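Side-chain contacts in fatty acid multifunctional protein (atmfp2) (PDB 2WTB), which carries out enoyl-CoA hydratase and 3-hydroxyacyl-CoA dehydrogenase steps of peroxisomal fatty acid beta-oxidation during seed germination: residues A[236-241]-A[246-251]; A[14-19]-A[200-205]; A[510-515]-A[628-633]. One frame throughout, in Å; residues are numbered along the deposited sequence.

How the contacts relate
The three contacts are in series along the chain: contact 2 closes before contact 1 opens, and contact 1 before contact 3. Contact 2 joins an N-terminal hairpin to helix 193-205 in the hydratase/isomerase region. The next helix, 224-241, carries half of contact 1, although the two centres are about 44 Å apart. Contact 1 is the one near the predicted hydratase active site, with the side chain of Pro248 about 10 Å from that of Glu139. Contact 3 belongs to the helical part of the dehydrogenase region, about 31 Å from contact 1 and about 70 Å from contact 2, centre to centre, with contacts 2 and 3 on opposite sides of the chain's centre.

Contact 1: A[236-241]-A[246-251]; sequences AQTLKR and KHPLMC
The proline ring of Pro248 meets Thr238 through its CB, while its CD sits over the centre of the His247 imidazole, 3.1 Å above that ring plane. The imidazole is thus covered on one face by the residue that follows it, and the side chain of His247 also touches Val277 of helix 263-277. The setting is an antiparallel helical hairpin: helix 224-241 ends, a short connection turns the chain, and helix 247-260 runs back antiparallel; over 236-241 and 247-251 the axes lie 10.0 Å apart at 173°.

The interface is apolar, and Leu249 is its central side chain. Its two methyls divide the work, CD1 going to Leu239 and CD2 to Thr238, and the backbones are closest between Thr238 and Leu249. The side chains of Thr238 and Leu249 lie alongside one another pointing opposite ways, while that of Leu239 stands roughly perpendicular to Leu249.

Thr238 turns its two branches to different tasks. With chi1 at -67°, CG2 is anti to the backbone N and faces the second helix, 3.6 Å from Pro248 CB and 3.8 Å from Leu249 CD2. The hydroxyl lies beside the backbone N, where OG1 is hydrogen-bonded to Ala234 O one turn earlier, so the polar atom is satisfied within its own helix. Leu168 of helix 160-169 also touches Thr238, and Cys251 packs on Leu140 next to the predicted proton acceptor Glu139. At the more exposed margin of the hairpin, Leu239 CD2 is the atom nearest to Leu249 CD1, at 3.4 Å in the model.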
ATOM      1  N   ALA A 236      -8.571 -22.850  -6.234  1.00111.98           N
ATOM      2  CA  ALA A 236      -9.411 -23.097  -5.069  1.00107.74           C
ATOM      3  C   ALA A 236      -9.084 -22.170  -3.903  1.00 99.47           C
ATOM      4  O   ALA A 236      -9.977 -21.540  -3.338  1.00103.41           O
ATOM      5  CB  ALA A 236      -9.300 -24.554  -4.637  1.00105.72           C
ATOM      6  N   GLN A 237      -7.806 -22.083  -3.545  1.00 96.50           N
ATOM      7  CA  GLN A 237      -7.405 -21.294  -2.386  1.00103.93           C
ATOM      8  C   GLN A 237      -7.354 -19.797  -2.689  1.00108.04           C
ATOM      9  O   GLN A 237      -7.282 -18.975  -1.775  1.00109.67           O
ATOM     10  CB  GLN A 237      -6.063 -21.775  -1.833  1.00105.10           C
ATOM     11  CG  GLN A 237      -4.854 -21.275  -2.596  1.00115.62           C
ATOM     12  CD  GLN A 237      -3.569 -21.457  -1.814  1.00127.39           C
ATOM     13  OE1 GLN A 237      -3.557 -22.093  -0.759  1.00131.54           O
ATOM     14  NE2 GLN A 237      -2.478 -20.898  -2.326  1.00128.20           N
ATOM     15  N   THR A 238      -7.392 -19.446  -3.970  1.00102.40           N
ATOM     16  CA  THR A 238      -7.447 -18.044  -4.371  1.00 91.11           C
ATOM     17  C   THR A 238      -8.878 -17.529  -4.245  1.00 96.24           C
ATOM     18  O   THR A 238      -9.109 -16.329  -4.092  1.00 91.13           O
ATOM     19  CB  THR A 238      -6.922 -17.836  -5.809  1.00 80.75           C
ATOM     20  OG1 THR A 238      -5.520 -18.125  -5.850  1.00 80.06           O
ATOM     21  CG2 THR A 238      -7.141 -16.401  -6.262  1.00 77.57           C
ATOM     22  N   LEU A 239      -9.835 -18.451  -4.299  1.00101.24           N
ATOM     23  CA  LEU A 239     -11.242 -18.118  -4.098  1.00114.87           C
ATOM     24  C   LEU A 239     -11.608 -18.139  -2.618  1.00124.76           C
ATOM     25  O   LEU A 239     -12.666 -17.652  -2.222  1.00121.17           O
ATOM     26  CB  LEU A 239     -12.144 -19.082  -4.872  1.00110.04           C
ATOM     27  CG  LEU A 239     -12.405 -18.732  -6.337  1.00108.94           C
ATOM     28  CD1 LEU A 239     -13.085 -19.884  -7.059  1.00102.24           C
ATOM     29  CD2 LEU A 239     -13.241 -17.467  -6.431  1.00113.74           C
ATOM     30  N   LYS A 240     -10.724 -18.710  -1.805  1.00129.47           N
ATOM     31  CA  LYS A 240     -10.943 -18.777  -0.366  1.00126.94           C
ATOM     32  C   LYS A 240     -10.442 -17.510   0.319  1.00123.06           C
ATOM     33  O   LYS A 240     -11.061 -17.018   1.262  1.00125.29           O
ATOM     34  N   ARG A 241      -9.321 -16.984  -0.165  1.00116.96           N
ATOM     35  CA  ARG A 241      -8.717 -15.795   0.424  1.00132.54           C
ATOM     36  C   ARG A 241      -9.249 -14.516  -0.214  1.00130.95           C
ATOM     37  O   ARG A 241      -9.662 -13.586   0.484  1.00127.87           O
ATOM     38  CB  ARG A 241      -7.192 -15.850   0.296  1.00141.75           C
ATOM     39  CG  ARG A 241      -6.573 -17.121   0.850  1.00151.78           C
ATOM     40  CD  ARG A 241      -7.027 -17.374   2.279  1.00162.10           C
ATOM     41  NE  ARG A 241      -6.564 -18.665   2.782  1.00167.27           N
ATOM     42  CZ  ARG A 241      -6.893 -19.165   3.968  1.00171.44           C
ATOM     43  NH1 ARG A 241      -7.691 -18.484   4.780  1.00172.21           N
ATOM     44  NH2 ARG A 241      -6.427 -20.349   4.344  1.00171.76           N
ATOM     45  N   LYS A 246     -11.326 -11.196  -9.385  1.00 86.27           N
ATOM     46  CA  LYS A 246     -11.392 -12.251 -10.389  1.00 77.59           C
ATOM     47  C   LYS A 246     -10.095 -12.409 -11.179  1.00 85.22           C
ATOM     48  O   LYS A 246      -9.770 -13.505 -11.637  1.00 82.56           O
ATOM     49  CB  LYS A 246     -12.550 -11.990 -11.353  1.00 83.76           C
ATOM     50  CG  LYS A 246     -13.926 -12.088 -10.716  1.00 94.86           C
ATOM     51  CD  LYS A 246     -15.024 -11.807 -11.730  1.00104.45           C
ATOM     52  CE  LYS A 246     -16.394 -11.782 -11.070  1.00115.61           C
ATOM     53  NZ  LYS A 246     -17.475 -11.461 -12.043  1.00120.36           N
ATOM     54  N   HIS A 247      -9.357 -11.313 -11.333  1.00 87.05           N
ATOM     55  CA  HIS A 247      -8.168 -11.314 -12.184  1.00 88.45           C
ATOM     56  C   HIS A 247      -7.162 -12.439 -11.898  1.00 79.06           C
ATOM     57  O   HIS A 247      -6.569 -12.977 -12.830  1.00 75.20           O
ATOM     58  CB  HIS A 247      -7.484  -9.938 -12.197  1.00 84.08           C
ATOM     59  CG  HIS A 247      -7.165  -9.400 -10.837  1.00 84.46           C
ATOM     60  ND1 HIS A 247      -5.892  -9.414 -10.313  1.00 79.01           N
ATOM     61  CD2 HIS A 247      -7.956  -8.831  -9.897  1.00 84.08           C
ATOM     62  CE1 HIS A 247      -5.911  -8.878  -9.105  1.00 80.58           C
ATOM     63  NE2 HIS A 247      -7.150  -8.517  -8.830  1.00 86.55           N
ATOM     64  N   PRO A 248      -6.963 -12.801 -10.618  1.00 77.21           N
ATOM     65  CA  PRO A 248      -6.041 -13.910 -10.348  1.00 71.75           C
ATOM     66  C   PRO A 248      -6.488 -15.206 -11.021  1.00 77.53           C
ATOM     67  O   PRO A 248      -5.674 -15.889 -11.643  1.00 82.05           O
ATOM     68  CB  PRO A 248      -6.102 -14.054  -8.826  1.00 72.96           C
ATOM     69  CG  PRO A 248      -6.504 -12.707  -8.339  1.00 68.03           C
ATOM     70  CD  PRO A 248      -7.448 -12.177  -9.374  1.00 76.82           C
ATOM     71  N   LEU A 249      -7.768 -15.537 -10.898  1.00 87.05           N
ATOM     72  CA  LEU A 249      -8.302 -16.740 -11.525  1.00 84.51           C
ATOM     73  C   LEU A 249      -8.219 -16.627 -13.040  1.00 86.19           C
ATOM     74  O   LEU A 249      -7.939 -17.607 -13.731  1.00 82.13           O
ATOM     75  CB  LEU A 249      -9.751 -16.970 -11.098  1.00 82.05           C
ATOM     76  CG  LEU A 249     -10.010 -16.959  -9.593  1.00 94.50           C
ATOM     77  CD1 LEU A 249     -11.501 -17.019  -9.314  1.00104.44           C
ATOM     78  CD2 LEU A 249      -9.277 -18.105  -8.909  1.00 93.38           C
ATOM     79  N   MET A 250      -8.466 -15.426 -13.552  1.00 72.81           N
ATOM     80  CA  MET A 250      -8.369 -15.170 -14.982  1.00 75.74           C
ATOM     81  C   MET A 250      -6.934 -15.358 -15.458  1.00 78.28           C
ATOM     82  O   MET A 250      -6.693 -15.733 -16.606  1.00 83.77           O
ATOM     83  CB  MET A 250      -8.846 -13.755 -15.309  1.00 77.50           C
ATOM     84  CG  MET A 250     -10.303 -13.490 -14.967  1.00 80.73           C
ATOM     85  SD  MET A 250     -10.799 -11.791 -15.324  1.00 84.37           S
ATOM     86  CE  MET A 250     -12.545 -11.857 -14.926  1.00195.63           C
ATOM     87  N   CYS A 251      -5.985 -15.099 -14.565  1.00 68.17           N
ATOM     88  CA  CYS A 251      -4.571 -15.260 -14.880  1.00 65.72           C
ATOM     89  C   CYS A 251      -4.183 -16.732 -14.842  1.00 83.30           C
ATOM     90  O   CYS A 251      -3.351 -17.185 -15.629  1.00 63.96           O
ATOM     91  CB  CYS A 251      -3.706 -14.463 -13.900  1.00 63.96           C
ATOM     92  SG  CYS A 251      -1.926 -14.698 -14.117  1.00 66.51           S
TER

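Contact 2: A[14-19]-A[200-205]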
ATOM      1  N   GLY A  14      29.101  -3.781 -32.135  1.00 56.40           N
ATOM      2  CA  GLY A  14      30.510  -3.899 -31.813  1.00 54.10           C
ATOM      3  C   GLY A  14      31.308  -4.477 -32.963  1.00 56.83           C
ATOM      4  O   GLY A  14      30.748  -4.840 -33.998  1.00 58.22           O
ATOM      5  N   GLY A  15      32.623  -4.561 -32.781  1.00 61.36           N
ATOM      6  CA  GLY A  15      33.505  -5.118 -33.789  1.00 59.11           C
ATOM      7  C   GLY A  15      33.457  -6.633 -33.814  1.00 65.03           C
ATOM      8  O   GLY A  15      34.045  -7.269 -34.686  1.00 68.03           O
ATOM      9  N   ASP A  16      32.755  -7.214 -32.846  1.00 65.38           N
ATOM     10  CA  ASP A  16      32.573  -8.658 -32.800  1.00 60.13           C
ATOM     11  C   ASP A  16      31.263  -9.046 -33.474  1.00 57.28           C
ATOM     12  O   ASP A  16      30.927 -10.225 -33.572  1.00 68.41           O
ATOM     13  CB  ASP A  16      32.606  -9.168 -31.358  1.00 57.61           C
ATOM     14  CG  ASP A  16      31.586  -8.480 -30.470  1.00 57.22           C
ATOM     15  OD1 ASP A  16      30.780  -7.679 -30.991  1.00 54.57           O
ATOM     16  OD2 ASP A  16      31.594  -8.742 -29.250  1.00 54.03           O
ATOM     17  N   GLY A  17      30.524  -8.041 -33.932  1.00 45.61           N
ATOM     18  CA  GLY A  17      29.293  -8.274 -34.661  1.00 44.64           C
ATOM     19  C   GLY A  17      28.064  -8.325 -33.777  1.00 55.89           C
ATOM     20  O   GLY A  17      26.949  -8.507 -34.265  1.00 65.07           O
ATOM     21  N   VAL A  18      28.264  -8.167 -32.472  1.00 53.61           N
ATOM     22  CA  VAL A  18      27.151  -8.185 -31.530  1.00 54.80           C
ATOM     23  C   VAL A  18      26.477  -6.818 -31.435  1.00 57.97           C
ATOM     24  O   VAL A  18      27.137  -5.799 -31.226  1.00 49.65           O
ATOM     25  CB  VAL A  18      27.594  -8.624 -30.121  1.00 43.81           C
ATOM     26  CG1 VAL A  18      26.383  -8.776 -29.218  1.00 40.88           C
ATOM     27  CG2 VAL A  18      28.374  -9.925 -30.189  1.00 41.66           C
ATOM     28  N   ALA A  19      25.157  -6.806 -31.590  1.00 51.55           N
ATOM     29  CA  ALA A  19      24.386  -5.577 -31.474  1.00 47.80           C
ATOM     30  C   ALA A  19      23.856  -5.404 -30.052  1.00 54.33           C
ATOM     31  O   ALA A  19      23.088  -6.231 -29.561  1.00 64.23           O
ATOM     32  CB  ALA A  19      23.240  -5.571 -32.479  1.00 43.15           C
ATOM     33  N   TRP A 200      28.513 -14.469 -24.166  1.00 53.51           N
ATOM     34  CA  TRP A 200      27.521 -15.535 -24.106  1.00 46.65           C
ATOM     35  C   TRP A 200      26.805 -15.656 -25.449  1.00 47.54           C
ATOM     36  O   TRP A 200      26.587 -16.760 -25.949  1.00 46.73           O
ATOM     37  CB  TRP A 200      26.513 -15.256 -22.987  1.00 38.32           C
ATOM     38  CG  TRP A 200      25.723 -16.459 -22.561  1.00 58.13           C
ATOM     39  CD1 TRP A 200      24.688 -17.040 -23.235  1.00 66.59           C
ATOM     40  CD2 TRP A 200      25.895 -17.220 -21.358  1.00 48.65           C
ATOM     41  NE1 TRP A 200      24.211 -18.119 -22.530  1.00 67.27           N
ATOM     42  CE2 TRP A 200      24.936 -18.251 -21.375  1.00 56.89           C
ATOM     43  CE3 TRP A 200      26.774 -17.133 -20.274  1.00 50.91           C
ATOM     44  CZ2 TRP A 200      24.828 -19.188 -20.348  1.00 54.42           C
ATOM     45  CZ3 TRP A 200      26.664 -18.066 -19.253  1.00 41.95           C
ATOM     46  CH2 TRP A 200      25.698 -19.077 -19.298  1.00 46.52           C
ATOM     47  N   ALA A 201      26.456 -14.513 -26.032  1.00 41.39           N
ATOM     48  CA  ALA A 201      25.735 -14.479 -27.300  1.00 39.16           C
ATOM     49  C   ALA A 201      26.502 -15.155 -28.434  1.00 49.34           C
ATOM     50  O   ALA A 201      25.918 -15.878 -29.241  1.00 49.14           O
ATOM     51  CB  ALA A 201      25.389 -13.049 -27.671  1.00 30.13           C
ATOM     52  N   LEU A 202      27.809 -14.919 -28.497  1.00 52.32           N
ATOM     53  CA  LEU A 202      28.633 -15.529 -29.537  1.00 50.88           C
ATOM     54  C   LEU A 202      28.939 -16.990 -29.222  1.00 53.49           C
ATOM     55  O   LEU A 202      29.278 -17.764 -30.114  1.00 60.70           O
ATOM     56  CB  LEU A 202      29.926 -14.739 -29.763  1.00 54.26           C
ATOM     57  CG  LEU A 202      29.773 -13.381 -30.453  1.00 50.08           C
ATOM     58  CD1 LEU A 202      31.108 -12.907 -31.003  1.00 54.49           C
ATOM     59  CD2 LEU A 202      28.747 -13.464 -31.568  1.00 51.71           C
ATOM     60  N   ASP A 203      28.822 -17.359 -27.951  1.00 54.74           N
ATOM     61  CA  ASP A 203      28.928 -18.758 -27.556  1.00 53.18           C
ATOM     62  C   ASP A 203      27.793 -19.563 -28.187  1.00 48.61           C
ATOM     63  O   ASP A 203      28.002 -20.667 -28.688  1.00 47.02           O
ATOM     64  CB  ASP A 203      28.886 -18.896 -26.032  1.00 64.36           C
ATOM     65  CG  ASP A 203      30.251 -18.727 -25.390  1.00 67.04           C
ATOM     66  OD1 ASP A 203      31.269 -18.870 -26.101  1.00 54.46           O
ATOM     67  OD2 ASP A 203      30.307 -18.462 -24.169  1.00 74.19           O
ATOM     68  N   ILE A 204      26.592 -18.996 -28.159  1.00 43.22           N
ATOM     69  CA  ILE A 204      25.422 -19.644 -28.738  1.00 42.38           C
ATOM     70  C   ILE A 204      25.566 -19.768 -30.251  1.00 48.46           C
ATOM     71  O   ILE A 204      25.298 -20.821 -30.824  1.00 56.64           O
ATOM     72  CB  ILE A 204      24.133 -18.872 -28.408  1.00 41.26           C
ATOM     73  CG1 ILE A 204      23.889 -18.859 -26.897  1.00 42.21           C
ATOM     74  CG2 ILE A 204      22.947 -19.475 -29.141  1.00 41.28           C
ATOM     75  CD1 ILE A 204      22.703 -18.008 -26.479  1.00 35.12           C
ATOM     76  N   VAL A 205      25.993 -18.685 -30.891  1.00 51.41           N
ATOM     77  CA  VAL A 205      26.232 -18.689 -32.328  1.00 44.86           C
ATOM     78  C   VAL A 205      27.259 -19.752 -32.709  1.00 53.08           C
ATOM     79  O   VAL A 205      27.183 -20.344 -33.787  1.00 65.38           O
ATOM     80  CB  VAL A 205      26.726 -17.313 -32.818  1.00 39.71           C
ATOM     81  CG1 VAL A 205      27.346 -17.431 -34.198  1.00 42.07           C
ATOM     82  CG2 VAL A 205      25.587 -16.308 -32.818  1.00 33.83           C
TER
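A beta-hairpin turn packs here against a helix of the hydratase/isomerase region: Asp16 and Val18, at the connection between strands 8-13 and 18-24, meet Leu202 of helix 193-205. The chain reverses through a type I turn from Gly14 to Gly17, and Gly17, at a phi of 91°, adds the G1 beta bulge. Gly17 N bonds to Gly14 O, and Gly14 N to Val18 O.

Leu202 lies across this turn with its branched end. Its CD1 reaches the backbone of Asp16, 3.7 Å from Asp16 O, and is 4.0 Å from Asp16 CB. CG and CD2 rest instead on Val18, whose CG2 comes within 3.7 Å of Leu202 CG. Val18 itself is buried and also touches Val56 of the neighbouring strand 54-59.

The carboxylate of Asp16 adds a side-chain bond to the turn. Its chi1 of 56° folds CG between the backbone N and the carbonyl carbon, bringing OD1 back over its own chain to accept from Val18 N at 3.0 Å. This Asx turn bond is nearly straight at the hydrogen (164°), but the donor approaches from above the carboxylate plane. The other oxygen, OD2, forms a salt bridge with Arg198, one turn before Leu202, so the helix is held by a charged pair as well as by the leucine. The side chain of Ala201 also touches Ala54 and Val106 on strands 54-59 and 105-109. Such packing of a helix against a mixed sheet and its edge hairpin belongs to the crotonase fold.

Contact 3: A[510-515]-A[628-633]; sequences MFLVEC and IEMTFF
Apolar packing carries this buried contact between helices 498-514 and 624-644, and Leu512 supplies nearly all that 510-515 contributes. CD2 of the leucine rests beside the end of Met630, 4.0 Å from Met630 CE and equally near the sulfur, and CD1 turns to Thr631. The methionine chain is extended as far as SD and then bends at chi3 (70°), which lays the terminal methyl against the leucine. Trp690 of helix 680-694 also touches Met630, and Leu619 touches Leu512.

The other methyl makes a van der Waals contact with a polar side chain, Leu512 CD1 lying 4.0 Å from Thr631 OG1. The polar interaction of this hydroxyl stays within its own helix, where it is hydrogen-bonded to Ile627 O in the preceding turn.

Aromatic contacts add a second tie between the same helices: the ring of Phe632 meets that of Tyr505, with their planes inclined at about 55°, and also that of Phe529 on helix 519-529. The contact thus joins helices 498-514 and 624-644, more than 100 residues apart, consistent with the helical C-terminal part of the 3-hydroxyacyl-CoA dehydrogenase region.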
ATOM      1  N   MET A 510     -23.892  -0.237  16.161  1.00 80.01           N
ATOM      2  CA  MET A 510     -24.487  -0.438  17.477  1.00 85.87           C
ATOM      3  C   MET A 510     -25.933   0.041  17.555  1.00 86.17           C
ATOM      4  O   MET A 510     -26.741  -0.542  18.275  1.00 99.84           O
ATOM      5  CB  MET A 510     -23.639   0.221  18.565  1.00 92.09           C
ATOM      6  CG  MET A 510     -22.321  -0.491  18.816  1.00 93.25           C
ATOM      7  SD  MET A 510     -21.563  -0.047  20.387  1.00128.94           S
ATOM      8  CE  MET A 510     -20.099  -1.076  20.348  1.00105.39           C
ATOM      9  N   PHE A 511     -26.258   1.098  16.817  1.00 85.51           N
ATOM     10  CA  PHE A 511     -27.637   1.570  16.758  1.00 90.94           C
ATOM     11  C   PHE A 511     -28.528   0.510  16.122  1.00 94.99           C
ATOM     12  O   PHE A 511     -29.663   0.300  16.549  1.00 94.41           O
ATOM     13  CB  PHE A 511     -27.748   2.880  15.975  1.00 90.34           C
ATOM     14  CG  PHE A 511     -29.160   3.243  15.602  1.00 95.45           C
ATOM     15  CD1 PHE A 511     -29.638   3.003  14.324  1.00 98.17           C
ATOM     16  CD2 PHE A 511     -30.014   3.810  16.535  1.00 93.53           C
ATOM     17  CE1 PHE A 511     -30.941   3.330  13.979  1.00 95.53           C
ATOM     18  CE2 PHE A 511     -31.318   4.139  16.197  1.00 89.44           C
ATOM     19  CZ  PHE A 511     -31.781   3.899  14.917  1.00 86.23           C
ATOM     20  N   LEU A 512     -28.003  -0.153  15.097  1.00 93.05           N
ATOM     21  CA  LEU A 512     -28.724  -1.228  14.430  1.00 93.08           C
ATOM     22  C   LEU A 512     -28.956  -2.386  15.393  1.00102.48           C
ATOM     23  O   LEU A 512     -30.024  -3.002  15.396  1.00102.00           O
ATOM     24  CB  LEU A 512     -27.947  -1.713  13.205  1.00 87.94           C
ATOM     25  CG  LEU A 512     -27.840  -0.737  12.033  1.00 91.64           C
ATOM     26  CD1 LEU A 512     -26.894  -1.276  10.972  1.00 94.02           C
ATOM     27  CD2 LEU A 512     -29.211  -0.449  11.441  1.00 84.49           C
ATOM     28  N   VAL A 513     -27.950  -2.677  16.210  1.00102.45           N
ATOM     29  CA  VAL A 513     -28.043  -3.754  17.189  1.00 93.88           C
ATOM     30  C   VAL A 513     -29.116  -3.465  18.229  1.00101.82           C
ATOM     31  O   VAL A 513     -29.940  -4.327  18.537  1.00110.75           O
ATOM     32  CB  VAL A 513     -26.691  -4.010  17.888  1.00 79.74           C
ATOM     33  CG1 VAL A 513     -26.903  -4.584  19.277  1.00 76.43           C
ATOM     34  CG2 VAL A 513     -25.836  -4.940  17.047  1.00 77.04           C
ATOM     35  N   GLU A 514     -29.110  -2.249  18.766  1.00 95.03           N
ATOM     36  CA  GLU A 514     -30.124  -1.855  19.735  1.00100.16           C
ATOM     37  C   GLU A 514     -31.510  -1.910  19.102  1.00103.43           C
ATOM     38  O   GLU A 514     -32.523  -1.937  19.801  1.00111.33           O
ATOM     39  CB  GLU A 514     -29.840  -0.458  20.291  1.00 96.76           C
ATOM     40  CG  GLU A 514     -28.639  -0.395  21.222  1.00 99.27           C
ATOM     41  CD  GLU A 514     -28.718   0.762  22.199  1.00105.27           C
ATOM     42  OE1 GLU A 514     -29.835   1.281  22.418  1.00108.96           O
ATOM     43  OE2 GLU A 514     -27.668   1.147  22.755  1.00101.67           O
ATOM     44  N   CYS A 515     -31.544  -1.936  17.774  1.00 91.96           N
ATOM     45  CA  CYS A 515     -32.802  -2.008  17.044  1.00 93.74           C
ATOM     46  C   CYS A 515     -33.190  -3.447  16.712  1.00107.09           C
ATOM     47  O   CYS A 515     -34.233  -3.691  16.104  1.00118.25           O
ATOM     48  CB  CYS A 515     -32.732  -1.165  15.772  1.00 82.78           C
ATOM     49  SG  CYS A 515     -32.780   0.612  16.079  1.00 98.81           S
ATOM     50  N   ILE A 628     -24.282  -3.122   5.142  1.00 73.22           N
ATOM     51  CA  ILE A 628     -23.160  -2.370   4.609  1.00 78.09           C
ATOM     52  C   ILE A 628     -23.562  -0.930   4.303  1.00 79.86           C
ATOM     53  O   ILE A 628     -22.880   0.011   4.708  1.00 76.10           O
ATOM     54  CB  ILE A 628     -22.600  -3.037   3.337  1.00 80.16           C
ATOM     55  CG1 ILE A 628     -21.954  -4.380   3.685  1.00 87.21           C
ATOM     56  CG2 ILE A 628     -21.591  -2.131   2.659  1.00 71.76           C
ATOM     57  CD1 ILE A 628     -21.594  -5.216   2.478  1.00 93.49           C
ATOM     58  N   GLU A 629     -24.681  -0.761   3.606  1.00 82.49           N
ATOM     59  CA  GLU A 629     -25.107   0.567   3.173  1.00 86.13           C
ATOM     60  C   GLU A 629     -25.437   1.509   4.329  1.00 83.58           C
ATOM     61  O   GLU A 629     -25.201   2.712   4.237  1.00 81.91           O
ATOM     62  CB  GLU A 629     -26.284   0.475   2.198  1.00 89.56           C
ATOM     63  CG  GLU A 629     -25.885   0.029   0.800  1.00 98.38           C
ATOM     64  CD  GLU A 629     -26.913   0.395  -0.253  1.00102.13           C
ATOM     65  OE1 GLU A 629     -28.031   0.808   0.122  1.00101.69           O
ATOM     66  OE2 GLU A 629     -26.600   0.270  -1.457  1.00 98.61           O
ATOM     67  N   MET A 630     -25.979   0.963   5.412  1.00 78.98           N
ATOM     68  CA  MET A 630     -26.339   1.775   6.571  1.00 72.96           C
ATOM     69  C   MET A 630     -25.138   2.019   7.482  1.00 70.16           C
ATOM     70  O   MET A 630     -25.173   2.885   8.358  1.00 72.22           O
ATOM     71  CB  MET A 630     -27.476   1.124   7.365  1.00 71.87           C
ATOM     72  CG  MET A 630     -28.776   0.976   6.590  1.00 80.86           C
ATOM     73  SD  MET A 630     -30.181   0.557   7.644  1.00 88.63           S
ATOM     74  CE  MET A 630     -30.398   2.092   8.538  1.00 69.81           C
ATOM     75  N   THR A 631     -24.075   1.256   7.268  1.00 72.68           N
ATOM     76  CA  THR A 631     -22.888   1.357   8.104  1.00 77.78           C
ATOM     77  C   THR A 631     -21.795   2.187   7.432  1.00 77.82           C
ATOM     78  O   THR A 631     -20.941   2.762   8.105  1.00 79.86           O
ATOM     79  CB  THR A 631     -22.340  -0.044   8.456  1.00 89.71           C
ATOM     80  OG1 THR A 631     -23.320  -0.761   9.216  1.00 94.89           O
ATOM     81  CG2 THR A 631     -21.064   0.060   9.271  1.00 94.46           C
ATOM     82  N   PHE A 632     -21.836   2.260   6.106  1.00 79.46           N
ATOM     83  CA  PHE A 632     -20.768   2.910   5.350  1.00 76.55           C
ATOM     84  C   PHE A 632     -21.157   4.247   4.728  1.00 79.79           C
ATOM     85  O   PHE A 632     -20.315   5.131   4.571  1.00 86.43           O
ATOM     86  CB  PHE A 632     -20.220   1.967   4.281  1.00 65.33           C
ATOM     87  CG  PHE A 632     -19.213   0.994   4.804  1.00 63.45           C
ATOM     88  CD1 PHE A 632     -17.903   1.383   5.014  1.00 62.46           C
ATOM     89  CD2 PHE A 632     -19.574  -0.305   5.100  1.00 63.91           C
ATOM     90  CE1 PHE A 632     -16.974   0.490   5.503  1.00 71.79           C
ATOM     91  CE2 PHE A 632     -18.645  -1.205   5.587  1.00 69.14           C
ATOM     92  CZ  PHE A 632     -17.347  -0.809   5.790  1.00 65.06           C
ATOM     93  N   PHE A 633     -22.427   4.394   4.370  1.00 76.50           N
ATOM     94  CA  PHE A 633     -22.903   5.649   3.802  1.00 80.59           C
ATOM     95  C   PHE A 633     -22.748   6.816   4.780  1.00 83.13           C
ATOM     96  O   PHE A 633     -22.408   7.925   4.368  1.00 84.81           O
ATOM     97  CB  PHE A 633     -24.348   5.514   3.315  1.00 90.39           C
ATOM     98  CG  PHE A 633     -24.471   4.863   1.965  1.00 98.60           C
ATOM     99  CD1 PHE A 633     -23.525   3.946   1.535  1.00 92.22           C
ATOM    100  CD2 PHE A 633     -25.537   5.158   1.132  1.00106.68           C
ATOM    101  CE1 PHE A 633     -23.635   3.345   0.297  1.00 91.57           C
ATOM    102  CE2 PHE A 633     -25.653   4.557  -0.108  1.00102.61           C
ATOM    103  CZ  PHE A 633     -24.702   3.650  -0.525  1.00 95.79           C
TER